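Local coordinates for 199aa long hypothetical Trp repressor binding protein (Sulfolobus tokodaii, PDB 2ZKI), which is of uncharacterised function but belongs to the flavodoxin-like FMN reductase family and probably binds a flavin cofactor in redox chemistry, at residues K4-V9 with W70-A75; K108-F113 with M139-I144. One frame throughout, in Å; residues are numbered along the deposited sequence.

Contact 1. Residues K4-V9 with W70-A75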
ATOM      1  N   LYS A   4      13.091  -6.950 -31.324  1.00 40.93           N
ATOM      2  CA  LYS A   4      13.545  -7.667 -30.134  1.00 40.27           C
ATOM      3  C   LYS A   4      13.637  -6.701 -28.947  1.00 39.71           C
ATOM      4  O   LYS A   4      14.275  -5.652 -29.055  1.00 39.73           O
ATOM      5  CB  LYS A   4      14.906  -8.312 -30.408  1.00 40.31           C
ATOM      6  CG  LYS A   4      15.246  -9.497 -29.523  1.00 40.43           C
ATOM      7  CD  LYS A   4      16.673  -9.960 -29.781  1.00 40.94           C
ATOM      8  CE  LYS A   4      16.985 -11.263 -29.059  1.00 41.08           C
ATOM      9  NZ  LYS A   4      18.385 -11.704 -29.315  1.00 41.03           N
ATOM     10  N   PRO A   5      12.992  -7.049 -27.812  1.00 39.10           N
ATOM     11  CA  PRO A   5      12.950  -6.144 -26.664  1.00 38.56           C
ATOM     12  C   PRO A   5      14.186  -6.226 -25.765  1.00 37.97           C
ATOM     13  O   PRO A   5      14.748  -7.308 -25.567  1.00 37.91           O
ATOM     14  CB  PRO A   5      11.706  -6.610 -25.903  1.00 38.59           C
ATOM     15  CG  PRO A   5      11.595  -8.064 -26.213  1.00 38.80           C
ATOM     16  CD  PRO A   5      12.258  -8.302 -27.551  1.00 39.10           C
ATOM     17  N   ASN A   6      14.598  -5.076 -25.235  1.00 37.20           N
ATOM     18  CA  ASN A   6      15.701  -5.010 -24.283  1.00 36.43           C
ATOM     19  C   ASN A   6      15.188  -5.084 -22.852  1.00 35.73           C
ATOM     20  O   ASN A   6      14.339  -4.288 -22.444  1.00 35.60           O
ATOM     21  CB  ASN A   6      16.517  -3.729 -24.482  1.00 36.62           C
ATOM     22  CG  ASN A   6      17.219  -3.675 -25.831  1.00 36.89           C
ATOM     23  OD1 ASN A   6      17.296  -2.613 -26.451  1.00 37.26           O
ATOM     24  ND2 ASN A   6      17.743  -4.813 -26.286  1.00 37.21           N
ATOM     25  N   ILE A   7      15.705  -6.047 -22.096  1.00 34.89           N
ATOM     26  CA  ILE A   7      15.283  -6.248 -20.715  1.00 34.06           C
ATOM     27  C   ILE A   7      16.419  -5.919 -19.755  1.00 33.55           C
ATOM     28  O   ILE A   7      17.490  -6.528 -19.814  1.00 33.47           O
ATOM     29  CB  ILE A   7      14.763  -7.697 -20.477  1.00 34.03           C
ATOM     30  CG1 ILE A   7      13.525  -7.985 -21.344  1.00 33.74           C
ATOM     31  CG2 ILE A   7      14.474  -7.951 -18.989  1.00 34.04           C
ATOM     32  CD1 ILE A   7      12.357  -7.015 -21.158  1.00 33.21           C
ATOM     33  N   LEU A   8      16.175  -4.941 -18.886  1.00 32.87           N
ATOM     34  CA  LEU A   8      17.128  -4.581 -17.844  1.00 32.24           C
ATOM     35  C   LEU A   8      16.725  -5.207 -16.516  1.00 31.83           C
ATOM     36  O   LEU A   8      15.630  -4.960 -16.006  1.00 31.78           O
ATOM     37  CB  LEU A   8      17.234  -3.057 -17.698  1.00 32.22           C
ATOM     38  CG  LEU A   8      18.306  -2.511 -16.746  1.00 31.95           C
ATOM     39  CD1 LEU A   8      19.686  -2.574 -17.380  1.00 32.01           C
ATOM     40  CD2 LEU A   8      17.981  -1.092 -16.335  1.00 31.68           C
ATOM     41  N   VAL A   9      17.614  -6.028 -15.968  1.00 31.34           N
ATOM     42  CA  VAL A   9      17.418  -6.585 -14.639  1.00 30.90           C
ATOM     43  C   VAL A   9      18.226  -5.745 -13.652  1.00 30.61           C
ATOM     44  O   VAL A   9      19.458  -5.822 -13.603  1.00 30.56           O
ATOM     45  CB  VAL A   9      17.796  -8.087 -14.565  1.00 30.95           C
ATOM     46  CG1 VAL A   9      17.550  -8.634 -13.169  1.00 30.88           C
ATOM     47  CG2 VAL A   9      17.005  -8.896 -15.591  1.00 30.76           C
ATOM     48  N   TRP A  70      18.187   2.507 -22.678  1.00 33.18           N
ATOM     49  CA  TRP A  70      18.397   1.336 -23.523  1.00 32.93           C
ATOM     50  C   TRP A  70      17.228   0.359 -23.454  1.00 32.71           C
ATOM     51  O   TRP A  70      16.756  -0.132 -24.485  1.00 32.71           O
ATOM     52  CB  TRP A  70      19.697   0.641 -23.100  1.00 33.10           C
ATOM     53  CG  TRP A  70      19.937  -0.705 -23.718  1.00 33.25           C
ATOM     54  CD1 TRP A  70      20.454  -0.957 -24.955  1.00 33.37           C
ATOM     55  CD2 TRP A  70      19.691  -1.985 -23.118  1.00 33.59           C
ATOM     56  NE1 TRP A  70      20.535  -2.313 -25.169  1.00 33.60           N
ATOM     57  CE2 TRP A  70      20.073  -2.968 -24.057  1.00 33.69           C
ATOM     58  CE3 TRP A  70      19.174  -2.395 -21.879  1.00 33.42           C
ATOM     59  CZ2 TRP A  70      19.964  -4.341 -23.795  1.00 33.57           C
ATOM     60  CZ3 TRP A  70      19.064  -3.760 -21.621  1.00 33.30           C
ATOM     61  CH2 TRP A  70      19.456  -4.715 -22.577  1.00 33.34           C
ATOM     62  N   ALA A  71      16.762   0.103 -22.234  1.00 32.33           N
ATOM     63  CA  ALA A  71      15.763  -0.928 -21.962  1.00 31.88           C
ATOM     64  C   ALA A  71      14.376  -0.616 -22.521  1.00 31.58           C
ATOM     65  O   ALA A  71      13.964   0.545 -22.593  1.00 31.61           O
ATOM     66  CB  ALA A  71      15.681  -1.190 -20.463  1.00 31.86           C
ATOM     67  N   ASP A  72      13.672  -1.675 -22.919  1.00 31.13           N
ATOM     68  CA  ASP A  72      12.267  -1.601 -23.310  1.00 30.72           C
ATOM     69  C   ASP A  72      11.376  -2.209 -22.222  1.00 30.32           C
ATOM     70  O   ASP A  72      10.150  -2.113 -22.288  1.00 30.25           O
ATOM     71  CB  ASP A  72      12.040  -2.333 -24.637  1.00 30.83           C
ATOM     72  CG  ASP A  72      12.824  -1.725 -25.783  1.00 30.98           C
ATOM     73  OD1 ASP A  72      12.535  -0.566 -26.155  1.00 31.52           O
ATOM     74  OD2 ASP A  72      13.719  -2.412 -26.321  1.00 31.00           O
ATOM     75  N   GLY A  73      12.010  -2.840 -21.231  1.00 29.80           N
ATOM     76  CA  GLY A  73      11.316  -3.471 -20.109  1.00 29.13           C
ATOM     77  C   GLY A  73      12.236  -3.643 -18.914  1.00 28.67           C
ATOM     78  O   GLY A  73      13.456  -3.775 -19.071  1.00 28.69           O
ATOM     79  N   PHE A  74      11.651  -3.660 -17.717  1.00 28.12           N
ATOM     80  CA  PHE A  74      12.425  -3.619 -16.476  1.00 27.47           C
ATOM     81  C   PHE A  74      12.064  -4.708 -15.475  1.00 27.14           C
ATOM     82  O   PHE A  74      10.890  -4.986 -15.244  1.00 27.19           O
ATOM     83  CB  PHE A  74      12.257  -2.256 -15.803  1.00 27.36           C
ATOM     84  CG  PHE A  74      12.863  -1.120 -16.568  1.00 27.09           C
ATOM     85  CD1 PHE A  74      14.182  -0.745 -16.349  1.00 26.72           C
ATOM     86  CD2 PHE A  74      12.110  -0.415 -17.503  1.00 27.13           C
ATOM     87  CE1 PHE A  74      14.743   0.311 -17.054  1.00 26.93           C
ATOM     88  CE2 PHE A  74      12.663   0.645 -18.214  1.00 26.93           C
ATOM     89  CZ  PHE A  74      13.983   1.007 -17.989  1.00 27.00           C
ATOM     90  N   ALA A  75      13.093  -5.312 -14.885  1.00 26.71           N
ATOM     91  CA  ALA A  75      12.933  -6.225 -13.756  1.00 26.26           C
ATOM     92  C   ALA A  75      13.685  -5.641 -12.561  1.00 26.07           C
ATOM     93  O   ALA A  75      14.883  -5.885 -12.382  1.00 26.14           O
ATOM     94  CB  ALA A  75      13.451  -7.613 -14.106  1.00 26.01           C
TER

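Contact 2. Residues K108-F113 with M139-I144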
ATOM      1  N   LYS A 108       6.471   2.011 -20.547  1.00 24.93           N
ATOM      2  CA  LYS A 108       7.301   0.807 -20.477  1.00 24.76           C
ATOM      3  C   LYS A 108       6.844  -0.123 -19.349  1.00 24.46           C
ATOM      4  O   LYS A 108       6.446   0.346 -18.284  1.00 24.51           O
ATOM      5  CB  LYS A 108       8.783   1.170 -20.293  1.00 24.87           C
ATOM      6  CG  LYS A 108       9.353   2.157 -21.317  1.00 25.31           C
ATOM      7  CD  LYS A 108       9.666   1.504 -22.660  1.00 26.25           C
ATOM      8  CE  LYS A 108      10.188   2.525 -23.666  1.00 26.59           C
ATOM      9  NZ  LYS A 108      11.465   3.163 -23.228  1.00 26.95           N
ATOM     10  N   PRO A 109       6.888  -1.449 -19.587  1.00 24.18           N
ATOM     11  CA  PRO A 109       6.529  -2.421 -18.552  1.00 23.94           C
ATOM     12  C   PRO A 109       7.607  -2.618 -17.481  1.00 23.60           C
ATOM     13  O   PRO A 109       8.803  -2.571 -17.780  1.00 23.61           O
ATOM     14  CB  PRO A 109       6.327  -3.712 -19.346  1.00 23.94           C
ATOM     15  CG  PRO A 109       7.228  -3.567 -20.511  1.00 24.09           C
ATOM     16  CD  PRO A 109       7.242  -2.108 -20.857  1.00 24.17           C
ATOM     17  N   VAL A 110       7.165  -2.839 -16.246  1.00 23.19           N
ATOM     18  CA  VAL A 110       8.059  -3.077 -15.117  1.00 22.87           C
ATOM     19  C   VAL A 110       7.527  -4.208 -14.236  1.00 22.62           C
ATOM     20  O   VAL A 110       6.325  -4.288 -13.968  1.00 22.56           O
ATOM     21  CB  VAL A 110       8.316  -1.771 -14.284  1.00 22.93           C
ATOM     22  CG1 VAL A 110       7.015  -1.184 -13.730  1.00 22.85           C
ATOM     23  CG2 VAL A 110       9.325  -2.010 -13.167  1.00 22.67           C
ATOM     24  N   THR A 111       8.428  -5.088 -13.810  1.00 22.31           N
ATOM     25  CA  THR A 111       8.088  -6.164 -12.883  1.00 22.14           C
ATOM     26  C   THR A 111       9.007  -6.121 -11.657  1.00 22.04           C
ATOM     27  O   THR A 111      10.159  -5.687 -11.752  1.00 22.06           O
ATOM     28  CB  THR A 111       8.103  -7.563 -13.572  1.00 22.11           C
ATOM     29  OG1 THR A 111       7.567  -8.548 -12.680  1.00 21.88           O
ATOM     30  CG2 THR A 111       9.512  -7.972 -14.002  1.00 22.05           C
ATOM     31  N   PHE A 112       8.491  -6.564 -10.513  1.00 21.86           N
ATOM     32  CA  PHE A 112       9.223  -6.459  -9.254  1.00 21.67           C
ATOM     33  C   PHE A 112       9.475  -7.806  -8.594  1.00 21.59           C
ATOM     34  O   PHE A 112       8.644  -8.715  -8.660  1.00 21.50           O
ATOM     35  CB  PHE A 112       8.492  -5.537  -8.274  1.00 21.70           C
ATOM     36  CG  PHE A 112       8.248  -4.155  -8.805  1.00 21.64           C
ATOM     37  CD1 PHE A 112       6.996  -3.798  -9.295  1.00 21.79           C
ATOM     38  CD2 PHE A 112       9.268  -3.209  -8.814  1.00 21.64           C
ATOM     39  CE1 PHE A 112       6.763  -2.519  -9.788  1.00 21.90           C
ATOM     40  CE2 PHE A 112       9.047  -1.928  -9.303  1.00 21.62           C
ATOM     41  CZ  PHE A 112       7.793  -1.580  -9.790  1.00 21.90           C
ATOM     42  N   PHE A 113      10.634  -7.911  -7.949  1.00 21.55           N
ATOM     43  CA  PHE A 113      11.010  -9.097  -7.186  1.00 21.52           C
ATOM     44  C   PHE A 113      11.747  -8.726  -5.899  1.00 21.58           C
ATOM     45  O   PHE A 113      12.389  -7.678  -5.816  1.00 21.58           O
ATOM     46  CB  PHE A 113      11.825 -10.074  -8.043  1.00 21.42           C
ATOM     47  CG  PHE A 113      13.142  -9.527  -8.537  1.00 21.35           C
ATOM     48  CD1 PHE A 113      13.197  -8.687  -9.648  1.00 21.09           C
ATOM     49  CD2 PHE A 113      14.336  -9.891  -7.916  1.00 21.10           C
ATOM     50  CE1 PHE A 113      14.416  -8.202 -10.116  1.00 21.07           C
ATOM     51  CE2 PHE A 113      15.558  -9.408  -8.376  1.00 21.04           C
ATOM     52  CZ  PHE A 113      15.599  -8.563  -9.478  1.00 21.03           C
ATOM     53  N   MET A 139       4.783   4.158 -15.940  1.00 19.75           N
ATOM     54  CA  MET A 139       5.186   2.804 -16.314  1.00 19.75           C
ATOM     55  C   MET A 139       4.105   1.785 -15.965  1.00 19.81           C
ATOM     56  O   MET A 139       3.444   1.909 -14.932  1.00 19.96           O
ATOM     57  CB  MET A 139       6.486   2.430 -15.606  1.00 19.70           C
ATOM     58  CG  MET A 139       7.663   3.318 -15.965  1.00 19.60           C
ATOM     59  SD  MET A 139       9.127   2.966 -14.986  1.00 19.77           S
ATOM     60  CE  MET A 139       9.653   1.411 -15.699  1.00 19.41           C
ATOM     61  N   ILE A 140       3.931   0.779 -16.820  1.00 19.70           N
ATOM     62  CA  ILE A 140       2.923  -0.261 -16.583  1.00 19.63           C
ATOM     63  C   ILE A 140       3.479  -1.451 -15.789  1.00 19.47           C
ATOM     64  O   ILE A 140       4.545  -1.974 -16.106  1.00 19.52           O
ATOM     65  CB  ILE A 140       2.219  -0.722 -17.892  1.00 19.60           C
ATOM     66  CG1 ILE A 140       3.236  -1.141 -18.955  1.00 19.67           C
ATOM     67  CG2 ILE A 140       1.308   0.389 -18.420  1.00 19.48           C
ATOM     68  CD1 ILE A 140       2.635  -1.910 -20.124  1.00 19.81           C
ATOM     69  N   ILE A 141       2.746  -1.860 -14.756  1.00 19.32           N
ATOM     70  CA  ILE A 141       3.188  -2.914 -13.836  1.00 19.23           C
ATOM     71  C   ILE A 141       2.829  -4.304 -14.355  1.00 19.33           C
ATOM     72  O   ILE A 141       1.690  -4.549 -14.744  1.00 19.33           O
ATOM     73  CB  ILE A 141       2.580  -2.719 -12.419  1.00 19.15           C
ATOM     74  CG1 ILE A 141       2.923  -1.329 -11.875  1.00 18.97           C
ATOM     75  CG2 ILE A 141       3.060  -3.807 -11.455  1.00 18.89           C
ATOM     76  CD1 ILE A 141       1.949  -0.813 -10.842  1.00 18.70           C
ATOM     77  N   VAL A 142       3.806  -5.207 -14.352  1.00 19.45           N
ATOM     78  CA  VAL A 142       3.591  -6.593 -14.770  1.00 19.62           C
ATOM     79  C   VAL A 142       3.738  -7.562 -13.587  1.00 19.72           C
ATOM     80  O   VAL A 142       4.856  -7.898 -13.181  1.00 19.69           O
ATOM     81  CB  VAL A 142       4.545  -7.005 -15.929  1.00 19.65           C
ATOM     82  CG1 VAL A 142       4.340  -8.468 -16.312  1.00 19.65           C
ATOM     83  CG2 VAL A 142       4.338  -6.105 -17.143  1.00 19.74           C
ATOM     84  N   PRO A 143       2.604  -7.994 -13.010  1.00 19.87           N
ATOM     85  CA  PRO A 143       2.632  -9.069 -12.021  1.00 20.07           C
ATOM     86  C   PRO A 143       2.756 -10.424 -12.712  1.00 20.24           C
ATOM     87  O   PRO A 143       2.503 -10.526 -13.912  1.00 20.23           O
ATOM     88  CB  PRO A 143       1.260  -8.960 -11.338  1.00 20.02           C
ATOM     89  CG  PRO A 143       0.603  -7.730 -11.908  1.00 19.91           C
ATOM     90  CD  PRO A 143       1.238  -7.492 -13.228  1.00 19.81           C
ATOM     91  N   ILE A 144       3.149 -11.451 -11.965  1.00 20.51           N
ATOM     92  CA  ILE A 144       3.190 -12.807 -12.520  1.00 20.87           C
ATOM     93  C   ILE A 144       1.915 -13.604 -12.236  1.00 21.31           C
ATOM     94  O   ILE A 144       1.568 -14.514 -12.993  1.00 21.43           O
ATOM     95  CB  ILE A 144       4.444 -13.604 -12.089  1.00 20.83           C
ATOM     96  CG1 ILE A 144       4.674 -13.513 -10.577  1.00 20.66           C
ATOM     97  CG2 ILE A 144       5.650 -13.120 -12.866  1.00 20.72           C
ATOM     98  CD1 ILE A 144       5.776 -14.419 -10.077  1.00 20.67           C
TER

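Contact 1. Residues K4-V9 with W70-A75
Trp70 lays its indole against Asn6. Asn6 CB sits 3.5 Å from the centroid of the six-membered ring of Trp70, only 8° off the ring normal, a CH-pi contact. The amide plane of Asn6 stacks over the indole near CE2 and CZ2, 13° from parallel. With chi1 at 170°, Trp70 CG is anti to the backbone N, which carries the indole alongside Asn6, with Ile7 O at the ring edge. Lys36 makes a cation-pi contact with Trp70. With an alanine here, Asn6 would probably lose the aromatic face it stacks on, and Lys36 its cation-pi partner. Ala71, just past the helix, sets its CB 3.7 Å from Leu8 CB. Asp72 grips Asn6 twice. Asp72 OD2 takes the Asn6 N-H at 3.0 Å through its anti lone pair, and Asp72 N donates to Asn6 O at 2.7 Å. The same OD2 is in a salt bridge with Lys195. Gly73 begins the strand pairing: its O receives Leu8 N at 3.0 Å. Phe74 turns a ring edge to Leu8, with CE1 3.6 Å from Leu8 CD2. Ala75 N carries the ladder on, donating to Leu8 O at 2.8 Å, and its CB packs against Val9 CG2. The paired strands are parallel and largely buried. They are neighbours in the five-stranded 2-1-3-4-5 sheet typical of the flavodoxin-like fold.

Contact 2. Residues K108-F113 with M139-I144
Met139 leans over the start of strand 109-115, its side chain running from Lys108 to Val110. Met139 CB lies 3.4 Å from Lys108 O and also approaches Val110 CG1. Met139 CG follows, 4.0 Å from that same Lys108 O. At the sulfur the chain bends (chi3 73°), which brings CE back to the strand. Met139 CE ends 3.7 Å from Val110 CB. Phe74, Leu105 and Tyr133 also pack on this methionine.

Beneath it the two backbones pair in parallel. Ile140 N donates to Lys108 O at 2.9 Å, from above the carbonyl plane. Val110 N reaches Ile140 O at 2.8 Å, nearly in line with the C=O. Val142 N then reaches Val110 O at 2.7 Å.

The next bond comes from a side chain. Thr111 OG1 is anti to its own N (chi1 -171°), which aims the hydroxyl at the neighbouring segment. Thr111 OG1 donates to Val142 O at 2.8 Å, with a C=O to donor angle of 170°. Gln183 adds a weak bond to this hydroxyl.

On the sheet face of Pro109, the proline CB rests 3.8 Å from Val142 CG2 and also touches Ile140 CG1. Val142 of the second subunit packs on Ile140, Ile140 of that subunit packs on Val142, and Ile141 of this chain makes backbone hydrogen bonds to the second subunit.

The arrangement is a parallel pairing of the last two strands, at one edge of the flavodoxin-like sheet. Chemically, it is a short ladder of hydrogen bonds with apolar groups on both faces. The carbonyls of Lys108, Val110, Ile140 and Val142 each receive a donor across the pair. The last of these donors is a hydroxyl, so Thr111 carries the pairing on where the backbone amides leave off.

Contact 1 and contact 2 come in series along the chain, the first closing before the second opens. Their centres are about 11 Å apart, and both lie in the one parallel sheet. Contact 1 joins strands 6-11 and 73-79, and contact 2 joins strands 109-115 and 140-141. The gap is closed by strands 73-79 and 109-115, which are neighbours: Phe74 probably hydrogen-bonds to both Pro109 and Thr111. Helix 174-195 packs on residues of both contacts. Together they run from strand 6-11, next to edge strand 34-39, across to strand 140-141, the outermost on the other side within the chain. Contact 1 thus pairs inner strands, while contact 2 adds the edge strand that meets the second subunit.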